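Local coordinates for 6-phosphogluconate dehydratase (Shewanella oneidensis, PDB 2GP4), which catalyses the dehydration of 6-phosphogluconate to 2-dehydro-3-deoxy-6-phosphogluconate, a step of the Entner-Doudoroff pathway, at residues A[257-262]-A[299-304]; A[307-312]-A[385-390]; A[468-473]-A[556-561]; A[490-495]-A[524-529]. One frame throughout, in Å; residues are numbered along the deposited sequence.

How the contacts relate
The contacts fall into two pairs, one on each side of the chain's centre. Contacts 1 and 2 belong to the largely helical N-terminal part, with centres about 10 Å apart. They touch where Met-257 CE packs on Ile-307 CD1 at 3.7 Å, and helices 298-301 and 304-316 follow each other in the chain. Contacts 3 and 4 both reach the C-terminal sheet, with centres about 8 Å apart. There strands 463-471 and 490-494 are neighbours, and contact 4 is nested in the loop that contact 3 closes. Contacts 2 and 4 have their nearest atoms about 20 Å apart. The iron-sulfur cluster is absent from this apo form.

Contact 1: residues A[257-262]-A[299-304]; sequences MGLQLP and GEVVNE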
loop_
_atom_site.group_PDB
_atom_site.type_symbol
_atom_site.label_atom_id
_atom_site.label_comp_id
_atom_site.label_asym_id
_atom_site.label_seq_id
_atom_site.Cartn_x
_atom_site.Cartn_y
_atom_site.Cartn_z
HETATM N N MSE A 257 1.360 12.173 -1.585
HETATM C CA MSE A 257 1.922 12.592 -0.311
HETATM C C MSE A 257 3.014 13.648 -0.489
HETATM O O MSE A 257 3.613 14.099 0.483
HETATM C CB MSE A 257 2.460 11.382 0.444
HETATM C CG MSE A 257 1.376 10.425 0.908
HETATM SE SE MSE A 257 2.083 8.942 1.951
HETATM C CE MSE A 257 3.001 9.971 3.330
ATOM N N GLY A 258 3.262 14.032 -1.740
ATOM C CA GLY A 258 4.216 15.085 -2.070
ATOM C C GLY A 258 5.641 14.769 -1.665
ATOM O O GLY A 258 6.372 15.648 -1.212
ATOM N N LEU A 259 6.029 13.507 -1.830
ATOM C CA LEU A 259 7.341 13.034 -1.401
ATOM C C LEU A 259 8.343 12.918 -2.550
ATOM O O LEU A 259 9.509 12.597 -2.337
ATOM C CB LEU A 259 7.200 11.706 -0.643
ATOM C CG LEU A 259 7.415 11.644 0.881
ATOM C CD1 LEU A 259 7.461 13.000 1.575
ATOM C CD2 LEU A 259 6.368 10.739 1.522
ATOM N N GLN A 260 7.873 13.182 -3.764
ATOM C CA GLN A 260 8.727 13.257 -4.946
ATOM C C GLN A 260 8.213 14.360 -5.866
ATOM O O GLN A 260 7.078 14.801 -5.720
ATOM C CB GLN A 260 8.767 11.914 -5.680
ATOM C CG GLN A 260 7.396 11.315 -5.988
ATOM C CD GLN A 260 7.473 9.956 -6.665
ATOM O OE1 GLN A 260 8.282 9.101 -6.299
ATOM N NE2 GLN A 260 6.615 9.750 -7.653
ATOM N N LEU A 261 9.049 14.801 -6.802
ATOM C CA LEU A 261 8.654 15.818 -7.782
ATOM C C LEU A 261 7.396 15.425 -8.563
ATOM O O LEU A 261 7.253 14.271 -8.958
ATOM C CB LEU A 261 9.808 16.120 -8.742
ATOM C CG LEU A 261 10.738 17.319 -8.498
ATOM C CD1 LEU A 261 10.843 17.740 -7.038
ATOM C CD2 LEU A 261 12.117 17.036 -9.078
ATOM N N PRO A 262 6.471 16.384 -8.761
ATOM C CA PRO A 262 5.242 16.152 -9.527
ATOM C C PRO A 262 5.500 15.517 -10.896
ATOM O O PRO A 262 6.330 16.010 -11.668
ATOM C CB PRO A 262 4.666 17.557 -9.695
ATOM C CG PRO A 262 5.183 18.313 -8.542
ATOM C CD PRO A 262 6.538 17.764 -8.244
ATOM N N GLY A 299 9.715 14.329 8.233
ATOM C CA GLY A 299 8.838 13.995 9.351
ATOM C C GLY A 299 7.686 14.965 9.539
ATOM O O GLY A 299 6.766 14.699 10.317
ATOM N N GLU A 300 7.750 16.097 8.834
ATOM C CA GLU A 300 6.670 17.080 8.815
ATOM C C GLU A 300 5.844 16.975 7.538
ATOM O O GLU A 300 4.626 17.162 7.568
ATOM C CB GLU A 300 7.214 18.498 8.958
ATOM C CG GLU A 300 7.525 18.908 10.382
ATOM C CD GLU A 300 7.877 20.379 10.496
ATOM O OE1 GLU A 300 7.762 21.106 9.477
ATOM O OE2 GLU A 300 8.267 20.812 11.607
ATOM N N VAL A 301 6.512 16.685 6.421
ATOM C CA VAL A 301 5.829 16.482 5.145
ATOM C C VAL A 301 4.892 15.276 5.270
ATOM O O VAL A 301 3.747 15.316 4.817
ATOM C CB VAL A 301 6.822 16.310 3.976
ATOM C CG1 VAL A 301 6.081 16.011 2.672
ATOM C CG2 VAL A 301 7.672 17.562 3.822
ATOM N N VAL A 302 5.386 14.217 5.909
ATOM C CA VAL A 302 4.529 13.131 6.351
ATOM C C VAL A 302 3.783 13.627 7.593
ATOM O O VAL A 302 4.393 13.915 8.628
ATOM C CB VAL A 302 5.324 11.836 6.650
ATOM C CG1 VAL A 302 4.418 10.770 7.241
ATOM C CG2 VAL A 302 6.023 11.316 5.377
ATOM N N ASN A 303 2.468 13.761 7.457
ATOM C CA ASN A 303 1.597 14.205 8.542
ATOM C C ASN A 303 0.231 13.565 8.364
ATOM O O ASN A 303 0.029 12.819 7.406
ATOM C CB ASN A 303 1.489 15.738 8.596
ATOM C CG ASN A 303 0.922 16.334 7.318
ATOM O OD1 ASN A 303 -0.219 16.065 6.941
ATOM N ND2 ASN A 303 1.713 17.156 6.653
ATOM N N GLU A 304 -0.694 13.858 9.274
ATOM C CA GLU A 304 -2.024 13.257 9.260
ATOM C C GLU A 304 -2.768 13.481 7.938
ATOM O O GLU A 304 -3.358 12.547 7.391
ATOM C CB GLU A 304 -2.860 13.751 10.444
ATOM C CG GLU A 304 -2.232 13.494 11.825
ATOM C CD GLU A 304 -1.491 14.703 12.406
ATOM O OE1 GLU A 304 -0.781 15.410 11.664
ATOM O OE2 GLU A 304 -1.618 14.940 13.627
#
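Leu-259 and Met-257 pack against Val-301 and Val-302 in a small buried contact. Leu-259 forks over both valines. Its CD1 lies 3.5 Å from Val-301 CG1, and the two side chains slide past each other in opposite directions. Its CD2 reaches Val-302 CG2 at 3.9 Å. The same valine methyl receives the end of Met-257, a selenomethionine, whose CE is 3.9 Å from Val-302 CG2. The Met-257 chain bends at its last torsion (chi3 56°), bringing the methyl over to the valine.

Backbone oxygens add to the packing. Val-301 CG1 rests 3.8 Å from Met-257 O and also near Gly-258 O.

The polar bonds are made on the 299-304 side, within it and to residues just after. Asn-303 ND2 donates to Glu-300 O over 3.1 Å, nearly straight at 163° and in the carbonyl plane. Its OD1 makes a weak bond to Lys-305 N, as an N-cap. Val-301 O is taken by Ser-306 OG.

The contact joins two helix ends. Helix 252-256 closes in a Schellman motif with Gly-258 at positive phi. Across the contact, a short break separates helices 298-301 and 304-316, the second N-capped by Asn-303, in the mainly helical N-terminal domain.

Contact 2: residues A[307-312]-A[385-390]; sequences IVNGIV and LLHEDV
Asn-309 reaches from its helix to the backbone of His-387. Its CB packs on Leu-386 CD2 at 3.7 Å, and CG lies 3.6 Å from Leu-386 CD2. With chi1 at -79°, CG lies beside the backbone N, and the amide points at the main chain of 385-390. OD1 accepts the N-H of His-387 over 2.8 Å, with the donor tilted 16° from the amide carbonyl plane. ND2 completes the pair. It donates to His-387 O at 2.9 Å, on a lone pair and in the carbonyl plane, with an N-H...O angle of 161°. One side-chain amide thus grips both polar backbone atoms of a single residue. The pair of bonds ties helix 304-316 to the loop between helix 372-383 and strand 391-392 in the helical N-terminal domain. With a leucine here, the N-H and carbonyl of His-387 would probably be left without their mates in a buried contact. The His-387 ring turns its edge to the helix. Its CD2 is 3.6 Å from Asn-309 OD1, and its NE2 side faces Val-308 CG1. NE2 itself is hydrogen-bonded to Thr-29 OG1 of helix 23-51. One turn further on, Val-312 CG2 packs against Leu-386 CD2 and lies 3.4 Å from Leu-385 O.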
loop_
_atom_site.group_PDB
_atom_site.type_symbol
_atom_site.label_atom_id
_atom_site.label_comp_id
_atom_site.label_asym_id
_atom_site.label_seq_id
_atom_site.Cartn_x
_atom_site.Cartn_y
_atom_site.Cartn_z
ATOM N N ILE A 307 -0.964 11.557 5.023
ATOM C CA ILE A 307 -1.281 10.140 5.208
ATOM C C ILE A 307 -2.695 9.815 4.717
ATOM O O ILE A 307 -2.890 8.867 3.942
ATOM C CB ILE A 307 -1.073 9.691 6.681
ATOM C CG1 ILE A 307 0.426 9.576 6.997
ATOM C CG2 ILE A 307 -1.787 8.365 6.975
ATOM C CD1 ILE A 307 1.182 8.535 6.161
ATOM N N VAL A 308 -3.673 10.606 5.151
ATOM C CA VAL A 308 -5.049 10.456 4.669
ATOM C C VAL A 308 -5.093 10.563 3.134
ATOM O O VAL A 308 -5.724 9.741 2.474
ATOM C CB VAL A 308 -6.012 11.469 5.344
ATOM C CG1 VAL A 308 -7.335 11.583 4.581
ATOM C CG2 VAL A 308 -6.266 11.080 6.795
ATOM N N ASN A 309 -4.393 11.557 2.587
ATOM C CA ASN A 309 -4.275 11.750 1.144
ATOM C C ASN A 309 -3.771 10.490 0.441
ATOM O O ASN A 309 -4.268 10.122 -0.628
ATOM C CB ASN A 309 -3.360 12.949 0.817
ATOM C CG ASN A 309 -4.065 14.313 0.982
ATOM O OD1 ASN A 309 -5.233 14.386 1.373
ATOM N ND2 ASN A 309 -3.342 15.396 0.674
ATOM N N GLY A 310 -2.793 9.832 1.058
ATOM C CA GLY A 310 -2.225 8.602 0.526
ATOM C C GLY A 310 -3.247 7.493 0.502
ATOM O O GLY A 310 -3.314 6.729 -0.460
ATOM N N ILE A 311 -4.054 7.408 1.556
ATOM C CA ILE A 311 -5.098 6.396 1.644
ATOM C C ILE A 311 -6.181 6.600 0.581
ATOM O O ILE A 311 -6.585 5.638 -0.078
ATOM C CB ILE A 311 -5.728 6.330 3.052
ATOM C CG1 ILE A 311 -4.682 5.914 4.093
ATOM C CG2 ILE A 311 -6.918 5.362 3.064
ATOM C CD1 ILE A 311 -5.196 5.955 5.552
ATOM N N VAL A 312 -6.652 7.838 0.409
ATOM C CA VAL A 312 -7.735 8.081 -0.563
ATOM C C VAL A 312 -7.270 7.813 -2.008
ATOM O O VAL A 312 -8.039 7.305 -2.826
ATOM C CB VAL A 312 -8.461 9.475 -0.407
ATOM C CG1 VAL A 312 -8.524 9.930 1.051
ATOM C CG2 VAL A 312 -7.832 10.527 -1.265
ATOM N N LEU A 385 -11.733 15.648 -1.677
ATOM C CA LEU A 385 -11.322 14.322 -1.218
ATOM C C LEU A 385 -9.837 14.245 -0.856
ATOM O O LEU A 385 -9.407 13.304 -0.180
ATOM C CB LEU A 385 -11.732 13.234 -2.224
ATOM C CG LEU A 385 -13.249 13.050 -2.387
ATOM C CD1 LEU A 385 -13.585 12.244 -3.624
ATOM C CD2 LEU A 385 -13.906 12.450 -1.139
ATOM N N LEU A 386 -9.064 15.235 -1.298
ATOM C CA LEU A 386 -7.677 15.382 -0.871
ATOM C C LEU A 386 -7.482 16.709 -0.171
ATOM O O LEU A 386 -7.991 17.734 -0.626
ATOM C CB LEU A 386 -6.712 15.313 -2.061
ATOM C CG LEU A 386 -6.498 14.003 -2.815
ATOM C CD1 LEU A 386 -5.724 14.261 -4.102
ATOM C CD2 LEU A 386 -5.782 12.998 -1.941
ATOM N N HIS A 387 -6.735 16.690 0.928
ATOM C CA HIS A 387 -6.319 17.922 1.599
ATOM C C HIS A 387 -5.343 18.688 0.715
ATOM O O HIS A 387 -4.324 18.143 0.299
ATOM C CB HIS A 387 -5.664 17.602 2.947
ATOM C CG HIS A 387 -6.592 16.968 3.938
ATOM N ND1 HIS A 387 -7.524 17.690 4.653
ATOM C CD2 HIS A 387 -6.723 15.683 4.341
ATOM C CE1 HIS A 387 -8.191 16.876 5.453
ATOM N NE2 HIS A 387 -7.721 15.653 5.285
ATOM N N GLU A 388 -5.661 19.948 0.426
ATOM C CA GLU A 388 -4.816 20.795 -0.414
ATOM C C GLU A 388 -3.741 21.509 0.394
ATOM O O GLU A 388 -2.653 21.805 -0.117
ATOM C CB GLU A 388 -5.656 21.840 -1.150
ATOM C CG GLU A 388 -4.919 22.465 -2.333
ATOM C CD GLU A 388 -5.489 23.796 -2.761
ATOM O OE1 GLU A 388 -6.703 23.862 -3.079
ATOM O OE2 GLU A 388 -4.711 24.777 -2.798
ATOM N N ASP A 389 -4.062 21.790 1.653
ATOM C CA ASP A 389 -3.218 22.604 2.517
ATOM C C ASP A 389 -2.109 21.767 3.150
ATOM O O ASP A 389 -2.077 21.564 4.368
ATOM C CB ASP A 389 -4.074 23.299 3.587
ATOM C CG ASP A 389 -4.906 22.320 4.399
ATOM O OD1 ASP A 389 -5.455 21.353 3.825
ATOM O OD2 ASP A 389 -5.000 22.508 5.620
ATOM N N VAL A 390 -1.204 21.279 2.311
ATOM C CA VAL A 390 -0.060 20.495 2.774
ATOM C C VAL A 390 1.251 21.031 2.206
ATOM O O VAL A 390 1.280 21.603 1.104
ATOM C CB VAL A 390 -0.204 18.973 2.429
ATOM C CG1 VAL A 390 -1.247 18.306 3.324
ATOM C CG2 VAL A 390 -0.542 18.768 0.956
#

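Contact 3: residues A[468-473]-A[556-561]; sequences AVVIDD and AKVQDG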
loop_
_atom_site.group_PDB
_atom_site.type_symbol
_atom_site.label_atom_id
_atom_site.label_comp_id
_atom_site.label_asym_id
_atom_site.label_seq_id
_atom_site.Cartn_x
_atom_site.Cartn_y
_atom_site.Cartn_z
ATOM N N ALA A 468 -17.234 -24.823 7.337
ATOM C CA ALA A 468 -15.814 -24.503 7.181
ATOM C C ALA A 468 -15.008 -25.652 6.602
ATOM O O ALA A 468 -15.342 -26.827 6.797
ATOM C CB ALA A 468 -15.212 -24.068 8.507
ATOM N N VAL A 469 -13.944 -25.286 5.887
ATOM C CA VAL A 469 -12.951 -26.225 5.378
ATOM C C VAL A 469 -11.562 -25.687 5.757
ATOM O O VAL A 469 -11.100 -24.688 5.205
ATOM C CB VAL A 469 -13.098 -26.433 3.840
ATOM C CG1 VAL A 469 -11.912 -27.201 3.282
ATOM C CG2 VAL A 469 -14.410 -27.164 3.516
ATOM N N VAL A 470 -10.914 -26.353 6.709
ATOM C CA VAL A 470 -9.689 -25.845 7.333
ATOM C C VAL A 470 -8.428 -26.480 6.758
ATOM O O VAL A 470 -8.321 -27.702 6.683
ATOM C CB VAL A 470 -9.702 -26.044 8.885
ATOM C CG1 VAL A 470 -8.529 -25.321 9.535
ATOM C CG2 VAL A 470 -11.013 -25.554 9.492
ATOM N N ILE A 471 -7.486 -25.635 6.344
ATOM C CA ILE A 471 -6.133 -26.065 5.973
ATOM C C ILE A 471 -5.101 -25.080 6.531
ATOM O O ILE A 471 -5.418 -23.918 6.768
ATOM C CB ILE A 471 -5.958 -26.239 4.439
ATOM C CG1 ILE A 471 -6.463 -25.007 3.680
ATOM C CG2 ILE A 471 -6.683 -27.496 3.960
ATOM C CD1 ILE A 471 -5.974 -24.916 2.243
ATOM N N ASP A 472 -3.874 -25.548 6.759
ATOM C CA ASP A 472 -2.825 -24.680 7.304
ATOM C C ASP A 472 -1.677 -24.452 6.326
ATOM O O ASP A 472 -0.604 -23.966 6.696
ATOM C CB ASP A 472 -2.326 -25.183 8.671
ATOM C CG ASP A 472 -1.754 -26.593 8.624
ATOM O OD1 ASP A 472 -1.414 -27.103 7.533
ATOM O OD2 ASP A 472 -1.630 -27.193 9.711
ATOM N N ASP A 473 -1.929 -24.801 5.070
ATOM C CA ASP A 473 -0.967 -24.652 3.994
ATOM C C ASP A 473 -1.775 -24.568 2.714
ATOM O O ASP A 473 -2.611 -25.431 2.450
ATOM C CB ASP A 473 -0.028 -25.862 3.963
ATOM C CG ASP A 473 1.125 -25.702 2.983
ATOM O OD1 ASP A 473 0.948 -25.091 1.905
ATOM O OD2 ASP A 473 2.221 -26.224 3.287
ATOM N N ALA A 556 -7.861 -20.521 14.953
ATOM C CA ALA A 556 -7.119 -21.728 15.324
ATOM C C ALA A 556 -8.017 -22.846 15.856
ATOM O O ALA A 556 -7.661 -24.023 15.775
ATOM C CB ALA A 556 -6.025 -21.392 16.348
ATOM N N LYS A 557 -9.178 -22.477 16.391
ATOM C CA LYS A 557 -10.120 -23.448 16.959
ATOM C C LYS A 557 -11.187 -23.936 15.978
ATOM O O LYS A 557 -11.857 -24.945 16.240
ATOM C CB LYS A 557 -10.774 -22.895 18.227
ATOM C CG LYS A 557 -9.872 -22.962 19.457
ATOM C CD LYS A 557 -10.599 -22.525 20.712
ATOM C CE LYS A 557 -9.686 -22.613 21.927
ATOM N NZ LYS A 557 -10.426 -22.309 23.181
ATOM N N VAL A 558 -11.337 -23.225 14.858
ATOM C CA VAL A 558 -12.310 -23.586 13.821
ATOM C C VAL A 558 -12.101 -25.040 13.382
ATOM O O VAL A 558 -10.968 -25.474 13.171
ATOM C CB VAL A 558 -12.225 -22.646 12.592
ATOM C CG1 VAL A 558 -13.318 -22.977 11.578
ATOM C CG2 VAL A 558 -12.335 -21.191 13.007
ATOM N N GLN A 559 -13.194 -25.788 13.273
ATOM C CA GLN A 559 -13.144 -27.181 12.841
ATOM C C GLN A 559 -13.964 -27.336 11.572
ATOM O O GLN A 559 -14.845 -26.524 11.305
ATOM C CB GLN A 559 -13.683 -28.108 13.941
ATOM C CG GLN A 559 -12.816 -28.158 15.197
ATOM C CD GLN A 559 -13.387 -29.035 16.313
ATOM O OE1 GLN A 559 -14.403 -29.721 16.144
ATOM N NE2 GLN A 559 -12.719 -29.019 17.465
ATOM N N ASP A 560 -13.671 -28.370 10.786
ATOM C CA ASP A 560 -14.461 -28.670 9.596
ATOM C C ASP A 560 -15.933 -28.818 9.970
ATOM O O ASP A 560 -16.274 -29.481 10.956
ATOM C CB ASP A 560 -13.962 -29.946 8.915
ATOM C CG ASP A 560 -12.534 -29.824 8.418
ATOM O OD1 ASP A 560 -12.290 -29.036 7.474
ATOM O OD2 ASP A 560 -11.655 -30.528 8.969
ATOM N N GLY A 561 -16.798 -28.179 9.193
ATOM C CA GLY A 561 -18.237 -28.284 9.405
ATOM C C GLY A 561 -18.835 -27.062 10.070
ATOM O O GLY A 561 -19.970 -26.693 9.769
#
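Val-558 points at the strand and sets its CG1 against two side chains of 468-473. Ala-468 CB meets that methyl at 3.8 Å, and Val-470 CG2 meets it at 4.0 Å. Both strand residues direct their CB toward the loop, while Val-469 between them faces away. Val-558 CG1 stands anti to the backbone N (chi1 -176°), which carries it to this pair. Val-470 CG2 also rests on the loop backbone, 3.7 Å from Val-558 O.

Asp-560 comes in alongside, on the solvent-exposed side of the contact. Its OD1 accepts the N-H of Val-470 over 3.1 Å in a nearly straight bond of 172°. The donor arrives on the syn side, but 33° out of the carboxylate plane. Next to it, Gly-561 N donates to Ala-468 O at 3.1 Å. Asp-560 CA adds a CA-H...O contact to the same oxygen. Gly-561 has positive phi, and a side chain at this position would collide with the carbonyl oxygen of Asp-560.

The loop leads into strand 563-567, the antiparallel neighbour of 463-471 in the sheet. The carboxylate oxygen probably takes the place of a main-chain carbonyl as partner of Val-470 N, on the side of the strand where the loop leaves regular pairing. The exposed acid probably remains ionised.

Contact 4: residues A[490-495]-A[524-529]; sequences CVVVVK and VALMTD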
loop_
_atom_site.group_PDB
_atom_site.type_symbol
_atom_site.label_atom_id
_atom_site.label_comp_id
_atom_site.label_asym_id
_atom_site.label_seq_id
_atom_site.Cartn_x
_atom_site.Cartn_y
_atom_site.Cartn_z
ATOM N N CYS A 490 -19.143 -23.657 0.919
ATOM C CA CYS A 490 -18.150 -23.778 1.989
ATOM C C CYS A 490 -17.359 -22.485 2.174
ATOM O O CYS A 490 -17.244 -21.677 1.254
ATOM C CB CYS A 490 -17.185 -24.939 1.710
ATOM S SG CYS A 490 -16.354 -24.833 0.108
ATOM N N VAL A 491 -16.824 -22.290 3.373
ATOM C CA VAL A 491 -15.836 -21.246 3.596
ATOM C C VAL A 491 -14.484 -21.929 3.783
ATOM O O VAL A 491 -14.282 -22.659 4.751
ATOM C CB VAL A 491 -16.200 -20.346 4.809
ATOM C CG1 VAL A 491 -15.112 -19.301 5.063
ATOM C CG2 VAL A 491 -17.546 -19.665 4.589
ATOM N N VAL A 492 -13.577 -21.723 2.832
ATOM C CA VAL A 492 -12.222 -22.279 2.917
ATOM C C VAL A 492 -11.354 -21.435 3.867
ATOM O O VAL A 492 -11.058 -20.262 3.592
ATOM C CB VAL A 492 -11.559 -22.388 1.525
ATOM C CG1 VAL A 492 -10.129 -22.923 1.638
ATOM C CG2 VAL A 492 -12.387 -23.277 0.602
ATOM N N VAL A 493 -10.974 -22.041 4.989
ATOM C CA VAL A 493 -10.169 -21.389 6.013
ATOM C C VAL A 493 -8.717 -21.810 5.856
ATOM O O VAL A 493 -8.391 -22.998 5.934
ATOM C CB VAL A 493 -10.656 -21.762 7.440
ATOM C CG1 VAL A 493 -9.700 -21.219 8.517
ATOM C CG2 VAL A 493 -12.092 -21.278 7.671
ATOM N N VAL A 494 -7.852 -20.826 5.633
ATOM C CA VAL A 494 -6.425 -21.060 5.496
ATOM C C VAL A 494 -5.699 -20.379 6.654
ATOM O O VAL A 494 -5.608 -19.152 6.715
ATOM C CB VAL A 494 -5.889 -20.534 4.150
ATOM C CG1 VAL A 494 -4.448 -20.977 3.945
ATOM C CG2 VAL A 494 -6.772 -21.006 2.984
ATOM N N LYS A 495 -5.190 -21.179 7.581
ATOM C CA LYS A 495 -4.559 -20.632 8.766
ATOM C C LYS A 495 -3.043 -20.830 8.742
ATOM O O LYS A 495 -2.509 -21.490 7.840
ATOM C CB LYS A 495 -5.197 -21.219 10.031
ATOM C CG LYS A 495 -5.158 -22.736 10.114
ATOM C CD LYS A 495 -5.647 -23.207 11.461
ATOM C CE LYS A 495 -5.469 -24.706 11.607
ATOM N NZ LYS A 495 -6.082 -25.177 12.879
ATOM N N VAL A 524 -19.221 -19.685 -2.024
ATOM C CA VAL A 524 -17.914 -19.922 -1.421
ATOM C C VAL A 524 -17.240 -18.640 -0.956
ATOM O O VAL A 524 -17.456 -17.575 -1.529
ATOM C CB VAL A 524 -16.968 -20.689 -2.383
ATOM C CG1 VAL A 524 -17.458 -22.107 -2.582
ATOM C CG2 VAL A 524 -16.830 -19.963 -3.725
ATOM N N ALA A 525 -16.418 -18.758 0.083
ATOM C CA ALA A 525 -15.640 -17.629 0.587
ATOM C C ALA A 525 -14.303 -18.081 1.146
ATOM O O ALA A 525 -14.127 -19.251 1.495
ATOM C CB ALA A 525 -16.418 -16.860 1.635
ATOM N N LEU A 526 -13.362 -17.140 1.198
ATOM C CA LEU A 526 -12.048 -17.358 1.776
ATOM C C LEU A 526 -11.932 -16.642 3.103
ATOM O O LEU A 526 -12.423 -15.531 3.259
ATOM C CB LEU A 526 -10.953 -16.815 0.861
ATOM C CG LEU A 526 -10.277 -17.677 -0.202
ATOM C CD1 LEU A 526 -9.950 -19.073 0.325
ATOM C CD2 LEU A 526 -11.118 -17.737 -1.446
HETATM N N MSE A 527 -11.263 -17.288 4.052
HETATM C CA MSE A 527 -10.878 -16.645 5.293
HETATM C C MSE A 527 -9.452 -17.050 5.636
HETATM O O MSE A 527 -9.149 -18.233 5.764
HETATM C CB MSE A 527 -11.836 -17.013 6.423
HETATM C CG MSE A 527 -11.685 -16.127 7.653
HETATM SE SE MSE A 527 -12.823 -16.729 9.111
HETATM C CE MSE A 527 -14.451 -16.888 8.071
ATOM N N THR A 528 -8.574 -16.060 5.766
ATOM C CA THR A 528 -7.183 -16.332 6.116
ATOM C C THR A 528 -6.601 -15.265 7.036
ATOM O O THR A 528 -7.023 -14.104 7.011
ATOM C CB THR A 528 -6.286 -16.534 4.850
ATOM O OG1 THR A 528 -4.979 -16.970 5.246
ATOM C CG2 THR A 528 -6.179 -15.249 4.019
ATOM N N ASP A 529 -5.645 -15.676 7.862
ATOM C CA ASP A 529 -4.876 -14.731 8.674
ATOM C C ASP A 529 -3.736 -14.142 7.854
ATOM O O ASP A 529 -2.994 -13.271 8.323
ATOM C CB ASP A 529 -4.366 -15.376 9.970
ATOM C CG ASP A 529 -3.740 -16.749 9.759
ATOM O OD1 ASP A 529 -3.415 -17.122 8.608
ATOM O OD2 ASP A 529 -3.561 -17.461 10.776
#
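Met-527, a selenomethionine, brings its CE to 3.9 Å from Val-491 CG1, crossing that side chain at an angle. Val-493 and Ala-525 lie on the same face, which strand 563-567 covers with Ile-564 and Val-566. On the other face, Leu-526 and Val-492 lie side by side and point the same way, with Leu-526 CD1 3.9 Å from Val-492 CB. Cys-490 SG and Val-524 CG1 meet at 4.0 Å. Leu-514 of helix 511-519 packs on Val-492, Val-524 and Leu-526. The two strands run parallel, 20° apart, and the connection through this helix makes a beta-alpha-beta crossover.

Between the faces, Ala-525 N bonds Cys-490 O at 3.3 Å. Val-492 bonds Ala-525 O through its N and Met-527 N through its O. Val-494 N follows, bonding Met-527 O at 2.9 Å.

At the C-terminal edge a side chain takes over. With chi1 at -172°, Thr-528 OG1 swings beside its own carbonyl carbon and donates to Val-494 O at 2.7 Å. It is also hydrogen-bonded to Gly-530 N. A valine in its place would probably leave Val-494 O and the Gly-530 amide without this hydroxyl. Asp-529 OD1 is bonded to Gln-497 N, and OD2 to the amides of Gly-496 and Ala-549. Strand 524-528 opens here into the T-D-G-R-x-S-G sequence of this dehydratase family. Together the hydroxyl and carboxylate bond backbone amides after both strands and at Ala-549, probably fixing the motif itself and the loop after strand 490-494.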